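Local coordinates for CRISPR-associated endonuclease Cas12b (Alicyclobacillus acidoterrestris, PDB 5U31), which cuts DNA with its RuvC domain as an RNA-guided CRISPR endonuclease that recognises a protospacer adjacent motif, protecting the bacterium against invading genetic elements, at residues V567-L572 with N980-L985; S579-R584 with E616-L621; L845-E850 with G892-A897. The protein carries 3 engineered substitutions. One frame throughout, in Å; residues are numbered along the deposited sequence.

Contact 1: V567-L572 with N980-L985; sequences VMSVAL and NAAQNL. Engineered in segment 567-572: Ala-571 (natural residue Asp). With nucleotides of chain B.
Ser-569 reaches from strand 567-572 to the backbone of helix 980-985. Its CB rests near the helix, 3.3 Å from Ala-982 O and 4.3 Å from Leu-985 CB. With chi1 at 54°, OG sits between the backbone N and the carbonyl carbon of its own residue, and this turns the hydroxyl onto the helix. There OG donates to Ala-982 O at 2.7 Å, coming in well above the carbonyl plane with a C=O...OG angle of 111°. The same OG passes 3.7 Å from Ala-982 CB and has a weak bond to Ser-581 OG on the next strand. Two residues on, the methyl of Ala-571, an engineered replacement of the natural Asp at the RuvC active site, meets Ala-982 CB at 4.2 Å and, more distantly, Ala-981 CB. Leu-985 adds a branch one turn later, its CD1 lying 4.1 Å from Val-570 O. The strand and helix run at 137° to each other with axes 7.0 Å apart, and Ser-569, Ala-571 and Ala-982 lie at the interface. This is an inner strand of the RNase H-like sheet against the RuvC-III helix. On the side of the helix turned from the strand, Gln-983, which binds the sgRNA, extends its chain so that NE2 makes a weak bond to O4' of A6 of chain B. The chemistry implies that a buried serine hydroxyl is satisfied by a helix carbonyl, and that the same helix links the strand carrying an active-site position to the guide RNA.

Contact 2: S579-R584 with E616-L621; sequences SISVFR and ERSQLL. With nucleotides of chain B.
A chi3 of 60° bends the chain of Arg-584 so that its NE faces Glu-616, whose own chain folds at chi2. NE meets OE2 of Glu-616 in a salt bridge, its modelled 2.5 Å separation doubtfully short, and Arg-584 NH2 adds a weak bond to that oxygen. The carboxylate comes to the guanidinium edge with the two planes 73° apart. Glu-616 OE1 is held by Arg-566. A chi1 of 67° lays the guanidinium of Arg-617 across Val-582, whose CG2 stands 3.5 Å above its plane, over its centre. Arg-617 has its charge partner in Glu-820 and a cation-pi contact with Tyr-840. Ile-580 crosses at about a right angle to Leu-621, with CG2 3.7 Å from Leu-621 CD1.

The strands are antiparallel neighbours in the RuvC sheet. Ile-580 N bonds Gln-619 O at 2.9 Å, and Gln-619 N returns to Ile-580 O at 3.0 Å. Val-582 N reaches Arg-617 O at 2.7 Å, while Val-582 O accepts from Glu-616 N at 2.7 Å and only weakly from Arg-617 N. Two residues thus face one, a classic beta bulge. On the opposite sheet face, Ser-618 OG lies beside Ser-581 CB, its hydrogen bond going to NE2 of His-615, a residue that binds the sgRNA. The amide of Gln-619 lies over the face of the guanine of G9 of chain B, while the Ser-618 backbone touches the base of A6 of chain B. Chemically, charge pairing at the bulged end and aliphatic packing farther along the pair hold a strand whose polar side chains also line the guide RNA.

Contact 3: L845-E850 with G892-A897; sequences LILLAE and GTMYAA. Engineered in segment 845-850: Ala-849 (natural residue Glu). With nucleotides of chain E.
Leu-847 and Met-894 (a selenomethionine) form the dense side of this strand pair: Leu-847 CD2 lies 3.7 Å from Met-894 CG, the two side chains slanting past each other. Leu-847 takes its CG anti to the backbone N (chi1 -172°), which brings its CD1 back to 3.7 Å from Thr-893 O. Leu-845 CD1 closes over the bare backbone of Gly-892, and Leu-989 of helix 977-990 packs beside Leu-847 and Met-894. On the opposite sheet face Leu-848 is buried against Phe-877 and Leu-880 of helix 873-884, with Phe-877 also meeting Thr-893.

The backbones are parallel and strongly twisted, 47° apart. Four N-H...O bonds alternate between the strands, from Gly-892 N to Ile-846 O at 2.8 Å, through Leu-848 N to Gly-892 O and Met-894 N to Leu-848 O, to Glu-850 N on Met-894 O. Helices 862-871 and 873-884 lie between the two strands in sequence, a beta-alpha-beta crossover of the RNase H-like RuvC fold that places 890-895 at the edge of the sheet.

Past the last of these bonds the pair meets solvent. Ala-849, engineered from the natural Glu of the active site, is partly exposed and touches Ala-896 CB with its CB at 3.6 Å. The chain of Glu-850, bent at chi2 (50°), carries OE1 past Thr-893 OG1, but their hydrogen bonds go to others: Glu-850 OE2 to Ser-852, Thr-893 OG1 to Asn-533. The loose part begins at Tyr-895, which is exposed, and beyond it Ala-897 CB approaches the sugar and base of DT3 of chain E.

How the contacts relate
All three contacts belong to one mixed sheet of the RuvC domain and are largely buried. Contact 1 holds an inner strand of it, hydrogen-bonded to 579-584 of contact 2 on one side and to 845-850 of contact 3 on the other; those two contacts do not touch. Contact 1 is helix on sheet, small, with one serine-to-carbonyl bond and alanine and leucine contacts round it, while the others are strand pairs joined by backbone bonds, with a bulge in contact 2. Contact 2 is antiparallel, charged at one end and beside the guide RNA; contact 3 is parallel, more apolar, and opens to solvent and DNA at its end. Engineered active-site alanines lie in contacts 1 and 3.

Contact 1: V567-L572 with N980-L985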
loop_
_atom_site.group_PDB
_atom_site.type_symbol
_atom_site.label_atom_id
_atom_site.label_comp_id
_atom_site.label_asym_id
_atom_site.label_seq_id
_atom_site.Cartn_x
_atom_site.Cartn_y
_atom_site.Cartn_z
ATOM N N VAL A 567 24.227 -2.597 -10.901
ATOM C CA VAL A 567 23.135 -2.330 -9.974
ATOM C C VAL A 567 22.472 -1.023 -10.384
ATOM O O VAL A 567 23.160 -0.034 -10.660
ATOM C CB VAL A 567 23.628 -2.247 -8.517
ATOM C CG1 VAL A 567 22.478 -1.897 -7.587
ATOM C CG2 VAL A 567 24.289 -3.549 -8.097
HETATM N N MSE A 568 21.147 -1.017 -10.424
HETATM C CA MSE A 568 20.427 0.214 -10.709
HETATM C C MSE A 568 19.675 0.689 -9.474
HETATM O O MSE A 568 18.859 -0.043 -8.921
HETATM C CB MSE A 568 19.457 0.017 -11.869
HETATM C CG MSE A 568 18.812 1.303 -12.331
HETATM SE SE MSE A 568 17.415 1.001 -13.646
HETATM C CE MSE A 568 16.128 0.120 -12.483
ATOM N N SER A 569 19.958 1.911 -9.033
ATOM C CA SER A 569 19.255 2.485 -7.898
ATOM C C SER A 569 18.113 3.353 -8.401
ATOM O O SER A 569 18.221 3.993 -9.449
ATOM C CB SER A 569 20.198 3.300 -7.014
ATOM O OG SER A 569 20.885 4.279 -7.767
ATOM N N VAL A 570 17.012 3.358 -7.657
ATOM C CA VAL A 570 15.779 3.996 -8.092
ATOM C C VAL A 570 15.270 4.892 -6.977
ATOM O O VAL A 570 15.101 4.439 -5.840
ATOM C CB VAL A 570 14.706 2.960 -8.473
ATOM C CG1 VAL A 570 13.441 3.655 -8.945
ATOM C CG2 VAL A 570 15.233 2.017 -9.529
ATOM N N ALA A 571 15.008 6.153 -7.305
ATOM C CA ALA A 571 14.439 7.117 -6.368
ATOM C C ALA A 571 13.010 7.416 -6.805
ATOM O O ALA A 571 12.785 8.210 -7.723
ATOM C CB ALA A 571 15.281 8.386 -6.310
ATOM N N LEU A 572 12.046 6.776 -6.148
ATOM C CA LEU A 572 10.644 7.035 -6.440
ATOM C C LEU A 572 10.254 8.435 -5.990
ATOM O O LEU A 572 10.746 8.952 -4.981
ATOM C CB LEU A 572 9.751 6.008 -5.748
ATOM C CG LEU A 572 9.995 4.539 -6.091
ATOM C CD1 LEU A 572 9.162 3.641 -5.191
ATOM C CD2 LEU A 572 9.695 4.276 -7.560
ATOM N N ASN A 980 20.465 12.569 -7.031
ATOM C CA ASN A 980 21.436 12.583 -5.945
ATOM C C ASN A 980 21.054 11.595 -4.854
ATOM O O ASN A 980 21.926 10.977 -4.234
ATOM C CB ASN A 980 21.564 13.983 -5.364
ATOM C CG ASN A 980 22.384 14.004 -4.097
ATOM O OD1 ASN A 980 23.611 13.875 -4.134
ATOM N ND2 ASN A 980 21.712 14.162 -2.960
ATOM N N ALA A 981 19.754 11.445 -4.598
ATOM C CA ALA A 981 19.307 10.420 -3.665
ATOM C C ALA A 981 19.584 9.032 -4.217
ATOM O O ALA A 981 20.017 8.138 -3.481
ATOM C CB ALA A 981 17.820 10.592 -3.366
ATOM N N ALA A 982 19.349 8.842 -5.517
ATOM C CA ALA A 982 19.603 7.548 -6.137
ATOM C C ALA A 982 21.073 7.179 -6.044
ATOM O O ALA A 982 21.416 6.032 -5.737
ATOM C CB ALA A 982 19.146 7.573 -7.593
ATOM N N GLN A 983 21.959 8.140 -6.301
ATOM C CA GLN A 983 23.385 7.862 -6.215
ATOM C C GLN A 983 23.831 7.676 -4.772
ATOM O O GLN A 983 24.833 6.999 -4.514
ATOM C CB GLN A 983 24.175 8.979 -6.889
ATOM C CG GLN A 983 23.888 9.120 -8.375
ATOM C CD GLN A 983 24.772 10.150 -9.036
ATOM O OE1 GLN A 983 25.547 10.835 -8.370
ATOM N NE2 GLN A 983 24.668 10.265 -10.355
ATOM N N ASN A 984 23.104 8.264 -3.820
ATOM C CA ASN A 984 23.421 8.033 -2.417
ATOM C C ASN A 984 23.151 6.586 -2.031
ATOM O O ASN A 984 23.964 5.961 -1.343
ATOM C CB ASN A 984 22.628 8.990 -1.531
ATOM C CG ASN A 984 23.520 9.947 -0.772
ATOM O OD1 ASN A 984 24.587 9.565 -0.281
ATOM N ND2 ASN A 984 23.096 11.201 -0.678
ATOM N N LEU A 985 22.015 6.039 -2.470
ATOM C CA LEU A 985 21.747 4.622 -2.246
ATOM C C LEU A 985 22.857 3.761 -2.829
ATOM O O LEU A 985 23.318 2.806 -2.193
ATOM C CB LEU A 985 20.394 4.241 -2.848
ATOM C CG LEU A 985 19.189 5.024 -2.325
ATOM C CD1 LEU A 985 17.908 4.467 -2.893
ATOM C CD2 LEU A 985 19.150 4.995 -0.813
ATOM P P A B 6 28.272 14.882 -10.738
ATOM O OP1 A B 6 28.288 15.045 -9.265
ATOM O OP2 A B 6 29.560 14.771 -11.477
ATOM O "O5'" A B 6 27.368 13.613 -11.058
ATOM C "C5'" A B 6 27.936 12.315 -11.156
ATOM C "C4'" A B 6 27.806 11.771 -12.552
ATOM O "O4'" A B 6 26.389 11.691 -12.859
ATOM C "C3'" A B 6 28.451 12.649 -13.627
ATOM O "O3'" A B 6 29.426 11.975 -14.454
ATOM C "C2'" A B 6 27.271 13.246 -14.407
ATOM O "O2'" A B 6 27.462 13.370 -15.798
ATOM C "C1'" A B 6 26.105 12.317 -14.092
ATOM N N9 A B 6 24.870 13.090 -13.951
ATOM C C8 A B 6 24.646 14.083 -13.031
ATOM N N7 A B 6 23.476 14.661 -13.137
ATOM C C5 A B 6 22.894 14.020 -14.218
ATOM C C6 A B 6 21.647 14.182 -14.841
ATOM N N6 A B 6 20.738 15.073 -14.443
ATOM N N1 A B 6 21.363 13.387 -15.893
ATOM C C2 A B 6 22.282 12.497 -16.290
ATOM N N3 A B 6 23.492 12.250 -15.790
ATOM C C4 A B 6 23.742 13.054 -14.741
#

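Contact 2: S579-R584 with E616-L621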
loop_
_atom_site.group_PDB
_atom_site.type_symbol
_atom_site.label_atom_id
_atom_site.label_comp_id
_atom_site.label_asym_id
_atom_site.label_seq_id
_atom_site.Cartn_x
_atom_site.Cartn_y
_atom_site.Cartn_z
ATOM N N SER A 579 13.630 7.948 -10.745
ATOM C CA SER A 579 14.916 8.482 -11.171
ATOM C C SER A 579 15.974 7.434 -10.868
ATOM O O SER A 579 16.094 6.978 -9.726
ATOM C CB SER A 579 15.225 9.801 -10.464
ATOM O OG SER A 579 14.106 10.666 -10.524
ATOM N N ILE A 580 16.726 7.041 -11.890
ATOM C CA ILE A 580 17.607 5.888 -11.792
ATOM C C ILE A 580 19.031 6.313 -12.107
ATOM O O ILE A 580 19.277 7.326 -12.765
ATOM C CB ILE A 580 17.159 4.741 -12.726
ATOM C CG1 ILE A 580 17.386 5.112 -14.195
ATOM C CG2 ILE A 580 15.695 4.397 -12.488
ATOM C CD1 ILE A 580 18.608 4.460 -14.811
ATOM N N SER A 581 19.976 5.520 -11.613
ATOM C CA SER A 581 21.378 5.663 -11.973
ATOM C C SER A 581 22.002 4.280 -11.946
ATOM O O SER A 581 21.801 3.529 -10.987
ATOM C CB SER A 581 22.116 6.609 -11.022
ATOM O OG SER A 581 21.948 6.196 -9.683
ATOM N N VAL A 582 22.745 3.950 -12.998
ATOM C CA VAL A 582 23.291 2.616 -13.205
ATOM C C VAL A 582 24.787 2.662 -12.936
ATOM O O VAL A 582 25.482 3.571 -13.407
ATOM C CB VAL A 582 22.992 2.107 -14.627
ATOM C CG1 VAL A 582 23.653 0.767 -14.867
ATOM C CG2 VAL A 582 21.502 2.000 -14.841
ATOM N N PHE A 583 25.277 1.691 -12.173
ATOM C CA PHE A 583 26.687 1.582 -11.841
ATOM C C PHE A 583 27.180 0.187 -12.195
ATOM O O PHE A 583 26.441 -0.794 -12.087
ATOM C CB PHE A 583 26.945 1.862 -10.354
ATOM C CG PHE A 583 27.026 3.320 -10.007
ATOM C CD1 PHE A 583 28.244 3.904 -9.698
ATOM C CD2 PHE A 583 25.888 4.108 -9.983
ATOM C CE1 PHE A 583 28.325 5.246 -9.370
ATOM C CE2 PHE A 583 25.962 5.451 -9.655
ATOM C CZ PHE A 583 27.184 6.021 -9.350
ATOM N N ARG A 584 28.438 0.110 -12.614
ATOM C CA ARG A 584 29.066 -1.138 -13.021
ATOM C C ARG A 584 30.282 -1.400 -12.143
ATOM O O ARG A 584 31.057 -0.484 -11.854
ATOM C CB ARG A 584 29.476 -1.086 -14.505
ATOM C CG ARG A 584 30.820 -1.739 -14.822
ATOM C CD ARG A 584 31.192 -1.589 -16.296
ATOM N NE ARG A 584 31.310 -0.190 -16.703
ATOM C CZ ARG A 584 32.462 0.462 -16.817
ATOM N NH1 ARG A 584 33.604 -0.159 -16.562
ATOM N NH2 ARG A 584 32.475 1.734 -17.192
ATOM N N GLU A 616 27.525 4.428 -14.986
ATOM C CA GLU A 616 27.242 4.231 -16.402
ATOM C C GLU A 616 26.295 5.287 -16.953
ATOM O O GLU A 616 26.617 5.951 -17.943
ATOM C CB GLU A 616 26.654 2.834 -16.635
ATOM C CG GLU A 616 27.577 1.692 -16.249
ATOM C CD GLU A 616 28.102 0.933 -17.449
ATOM O OE1 GLU A 616 27.283 0.359 -18.201
ATOM O OE2 GLU A 616 29.335 0.919 -17.644
ATOM N N ARG A 617 25.134 5.462 -16.330
ATOM C CA ARG A 617 24.163 6.430 -16.816
ATOM C C ARG A 617 23.211 6.795 -15.689
ATOM O O ARG A 617 23.053 6.052 -14.718
ATOM C CB ARG A 617 23.380 5.884 -18.016
ATOM C CG ARG A 617 22.461 4.722 -17.677
ATOM C CD ARG A 617 22.092 3.935 -18.920
ATOM N NE ARG A 617 21.966 2.509 -18.630
ATOM C CZ ARG A 617 20.810 1.908 -18.380
ATOM N NH1 ARG A 617 19.689 2.617 -18.398
ATOM N NH2 ARG A 617 20.771 0.604 -18.122
ATOM N N SER A 618 22.586 7.959 -15.834
ATOM C CA SER A 618 21.463 8.358 -15.001
ATOM C C SER A 618 20.343 8.842 -15.905
ATOM O O SER A 618 20.592 9.412 -16.973
ATOM C CB SER A 618 21.844 9.453 -14.000
ATOM O OG SER A 618 22.655 8.936 -12.960
ATOM N N GLN A 619 19.110 8.605 -15.475
ATOM C CA GLN A 619 17.956 8.909 -16.301
ATOM C C GLN A 619 16.771 9.231 -15.409
ATOM O O GLN A 619 16.665 8.727 -14.289
ATOM C CB GLN A 619 17.618 7.739 -17.234
ATOM C CG GLN A 619 18.154 7.898 -18.643
ATOM C CD GLN A 619 17.477 9.028 -19.396
ATOM O OE1 GLN A 619 16.247 9.103 -19.457
ATOM N NE2 GLN A 619 18.279 9.920 -19.968
ATOM N N LEU A 620 15.887 10.082 -15.914
ATOM C CA LEU A 620 14.601 10.339 -15.279
ATOM C C LEU A 620 13.556 9.485 -15.987
ATOM O O LEU A 620 13.220 9.740 -17.149
ATOM C CB LEU A 620 14.246 11.823 -15.339
ATOM C CG LEU A 620 15.166 12.772 -14.567
ATOM C CD1 LEU A 620 14.514 14.131 -14.407
ATOM C CD2 LEU A 620 15.530 12.188 -13.214
ATOM N N LEU A 621 13.058 8.458 -15.297
ATOM C CA LEU A 621 12.042 7.571 -15.861
ATOM C C LEU A 621 10.662 8.187 -15.636
ATOM O O LEU A 621 9.840 7.715 -14.847
ATOM C CB LEU A 621 12.136 6.178 -15.254
ATOM C CG LEU A 621 13.449 5.415 -15.426
ATOM C CD1 LEU A 621 13.226 3.930 -15.188
ATOM C CD2 LEU A 621 14.061 5.666 -16.796
ATOM P P G B 9 23.211 7.448 -24.020
ATOM O OP1 G B 9 22.975 5.994 -24.194
ATOM O OP2 G B 9 24.455 8.069 -24.546
ATOM O "O5'" G B 9 21.975 8.223 -24.658
ATOM C "C5'" G B 9 20.636 7.783 -24.450
ATOM C "C4'" G B 9 19.652 8.827 -24.916
ATOM O "O4'" G B 9 18.304 8.276 -24.935
ATOM C "C3'" G B 9 19.588 10.097 -24.065
ATOM O "O3'" G B 9 19.463 11.231 -24.914
ATOM C "C2'" G B 9 18.299 9.913 -23.270
ATOM O "O2'" G B 9 17.687 11.114 -22.853
ATOM C "C1'" G B 9 17.432 9.162 -24.269
ATOM N N9 G B 9 16.343 8.401 -23.656
ATOM C C8 G B 9 15.001 8.612 -23.863
ATOM N N7 G B 9 14.246 7.805 -23.173
ATOM C C5 G B 9 15.147 7.023 -22.462
ATOM C C6 G B 9 14.910 5.971 -21.545
ATOM O O6 G B 9 13.829 5.507 -21.166
ATOM N N1 G B 9 16.095 5.443 -21.054
ATOM C C2 G B 9 17.352 5.868 -21.393
ATOM N N2 G B 9 18.359 5.216 -20.793
ATOM N N3 G B 9 17.593 6.850 -22.248
ATOM C C4 G B 9 16.449 7.379 -22.741
ATOM P P A B 6 28.272 14.882 -10.738
ATOM O OP1 A B 6 28.288 15.045 -9.265
ATOM O OP2 A B 6 29.560 14.771 -11.477
ATOM O "O5'" A B 6 27.368 13.613 -11.058
ATOM C "C5'" A B 6 27.936 12.315 -11.156
ATOM C "C4'" A B 6 27.806 11.771 -12.552
ATOM O "O4'" A B 6 26.389 11.691 -12.859
ATOM C "C3'" A B 6 28.451 12.649 -13.627
ATOM O "O3'" A B 6 29.426 11.975 -14.454
ATOM C "C2'" A B 6 27.271 13.246 -14.407
ATOM O "O2'" A B 6 27.462 13.370 -15.798
ATOM C "C1'" A B 6 26.105 12.317 -14.092
ATOM N N9 A B 6 24.870 13.090 -13.951
ATOM C C8 A B 6 24.646 14.083 -13.031
ATOM N N7 A B 6 23.476 14.661 -13.137
ATOM C C5 A B 6 22.894 14.020 -14.218
ATOM C C6 A B 6 21.647 14.182 -14.841
ATOM N N6 A B 6 20.738 15.073 -14.443
ATOM N N1 A B 6 21.363 13.387 -15.893
ATOM C C2 A B 6 22.282 12.497 -16.290
ATOM N N3 A B 6 23.492 12.250 -15.790
ATOM C C4 A B 6 23.742 13.054 -14.741
#

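Contact 3: L845-E850 with G892-A897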
loop_
_atom_site.group_PDB
_atom_site.type_symbol
_atom_site.label_atom_id
_atom_site.label_comp_id
_atom_site.label_asym_id
_atom_site.label_seq_id
_atom_site.Cartn_x
_atom_site.Cartn_y
_atom_site.Cartn_z
ATOM N N LEU A 845 20.593 -6.188 -10.233
ATOM C CA LEU A 845 19.923 -5.771 -9.011
ATOM C C LEU A 845 19.279 -4.407 -9.213
ATOM O O LEU A 845 19.871 -3.516 -9.829
ATOM C CB LEU A 845 20.907 -5.722 -7.835
ATOM C CG LEU A 845 20.482 -5.037 -6.536
ATOM C CD1 LEU A 845 19.274 -5.725 -5.927
ATOM C CD2 LEU A 845 21.643 -5.030 -5.559
ATOM N N ILE A 846 18.060 -4.261 -8.701
ATOM C CA ILE A 846 17.368 -2.979 -8.620
ATOM C C ILE A 846 17.370 -2.556 -7.159
ATOM O O ILE A 846 16.805 -3.249 -6.304
ATOM C CB ILE A 846 15.935 -3.068 -9.165
ATOM C CG1 ILE A 846 15.949 -3.324 -10.666
ATOM C CG2 ILE A 846 15.164 -1.796 -8.867
ATOM C CD1 ILE A 846 14.592 -3.642 -11.210
ATOM N N LEU A 847 18.002 -1.423 -6.869
ATOM C CA LEU A 847 18.201 -0.968 -5.496
ATOM C C LEU A 847 17.251 0.190 -5.209
ATOM O O LEU A 847 17.471 1.314 -5.672
ATOM C CB LEU A 847 19.654 -0.552 -5.270
ATOM C CG LEU A 847 20.005 -0.232 -3.818
ATOM C CD1 LEU A 847 19.786 -1.449 -2.946
ATOM C CD2 LEU A 847 21.434 0.256 -3.703
ATOM N N LEU A 848 16.202 -0.084 -4.442
ATOM C CA LEU A 848 15.256 0.942 -4.031
ATOM C C LEU A 848 15.632 1.497 -2.662
ATOM O O LEU A 848 16.511 0.981 -1.971
ATOM C CB LEU A 848 13.841 0.375 -3.991
ATOM C CG LEU A 848 13.224 -0.063 -5.312
ATOM C CD1 LEU A 848 11.997 -0.878 -5.025
ATOM C CD2 LEU A 848 12.856 1.154 -6.099
ATOM N N ALA A 849 14.949 2.563 -2.265
ATOM C CA ALA A 849 15.117 3.081 -0.917
ATOM C C ALA A 849 14.250 2.288 0.049
ATOM O O ALA A 849 13.124 1.900 -0.275
ATOM C CB ALA A 849 14.758 4.565 -0.853
ATOM N N GLU A 850 14.793 2.031 1.232
ATOM C CA GLU A 850 14.064 1.344 2.291
ATOM C C GLU A 850 13.068 2.326 2.898
ATOM O O GLU A 850 13.440 3.193 3.690
ATOM C CB GLU A 850 15.039 0.802 3.332
ATOM C CG GLU A 850 14.395 0.372 4.626
ATOM C CD GLU A 850 13.228 -0.539 4.382
ATOM O OE1 GLU A 850 13.346 -1.414 3.503
ATOM O OE2 GLU A 850 12.191 -0.363 5.047
ATOM N N GLY A 892 16.137 -4.994 -4.238
ATOM C CA GLY A 892 16.473 -4.825 -2.845
ATOM C C GLY A 892 16.314 -3.372 -2.436
ATOM O O GLY A 892 16.082 -2.490 -3.268
ATOM N N THR A 893 16.444 -3.136 -1.136
ATOM C CA THR A 893 16.295 -1.805 -0.573
ATOM C C THR A 893 17.588 -1.372 0.101
ATOM O O THR A 893 18.435 -2.195 0.456
ATOM C CB THR A 893 15.147 -1.750 0.437
ATOM O OG1 THR A 893 15.369 -2.727 1.461
ATOM C CG2 THR A 893 13.819 -2.023 -0.254
HETATM N N MSE A 894 17.728 -0.060 0.265
HETATM C CA MSE A 894 18.851 0.519 0.994
HETATM C C MSE A 894 18.362 1.500 2.047
HETATM O O MSE A 894 17.387 2.221 1.828
HETATM C CB MSE A 894 19.814 1.230 0.043
HETATM C CG MSE A 894 21.206 0.631 0.016
HETATM SE SE MSE A 894 22.099 0.713 1.738
HETATM C CE MSE A 894 23.208 -0.877 1.559
ATOM N N TYR A 895 19.054 1.519 3.185
ATOM C CA TYR A 895 18.739 2.443 4.265
ATOM C C TYR A 895 18.750 3.878 3.753
ATOM O O TYR A 895 19.781 4.377 3.290
ATOM C CB TYR A 895 19.744 2.260 5.394
ATOM C CG TYR A 895 19.372 2.999 6.645
ATOM C CD1 TYR A 895 18.379 2.519 7.484
ATOM C CD2 TYR A 895 20.005 4.180 6.988
ATOM C CE1 TYR A 895 18.028 3.193 8.630
ATOM C CE2 TYR A 895 19.661 4.857 8.129
ATOM C CZ TYR A 895 18.673 4.363 8.950
ATOM O OH TYR A 895 18.324 5.038 10.097
ATOM N N ALA A 896 17.603 4.551 3.839
ATOM C CA ALA A 896 17.372 5.773 3.080
ATOM C C ALA A 896 17.426 7.039 3.921
ATOM O O ALA A 896 17.178 8.127 3.390
ATOM C CB ALA A 896 16.031 5.689 2.354
ATOM N N ALA A 897 17.733 6.935 5.213
ATOM C CA ALA A 897 17.706 8.112 6.073
ATOM C C ALA A 897 18.785 9.098 5.640
ATOM O O ALA A 897 19.960 8.737 5.516
ATOM C CB ALA A 897 17.889 7.711 7.532
ATOM P P DT E 3 13.788 13.797 10.118
ATOM O OP1 DT E 3 12.482 13.930 9.430
ATOM O OP2 DT E 3 13.863 13.698 11.594
ATOM O "O5'" DT E 3 14.552 12.537 9.522
ATOM C "C5'" DT E 3 15.736 12.725 8.795
ATOM C "C4'" DT E 3 15.859 11.672 7.722
ATOM O "O4'" DT E 3 15.488 10.381 8.277
ATOM C "C3'" DT E 3 14.961 11.894 6.512
ATOM O "O3'" DT E 3 15.674 11.578 5.319
ATOM C "C2'" DT E 3 13.791 10.936 6.764
ATOM C "C1'" DT E 3 14.476 9.787 7.495
ATOM N N1 DT E 3 13.569 9.006 8.414
ATOM C C2 DT E 3 13.581 7.622 8.376
ATOM O O2 DT E 3 14.284 6.977 7.617
ATOM N N3 DT E 3 12.731 7.015 9.263
ATOM C C4 DT E 3 11.889 7.633 10.169
ATOM O O4 DT E 3 11.159 6.996 10.927
ATOM C C5 DT E 3 11.929 9.082 10.159
ATOM C C7 DT E 3 11.061 9.870 11.097
ATOM C C6 DT E 3 12.759 9.686 9.294
#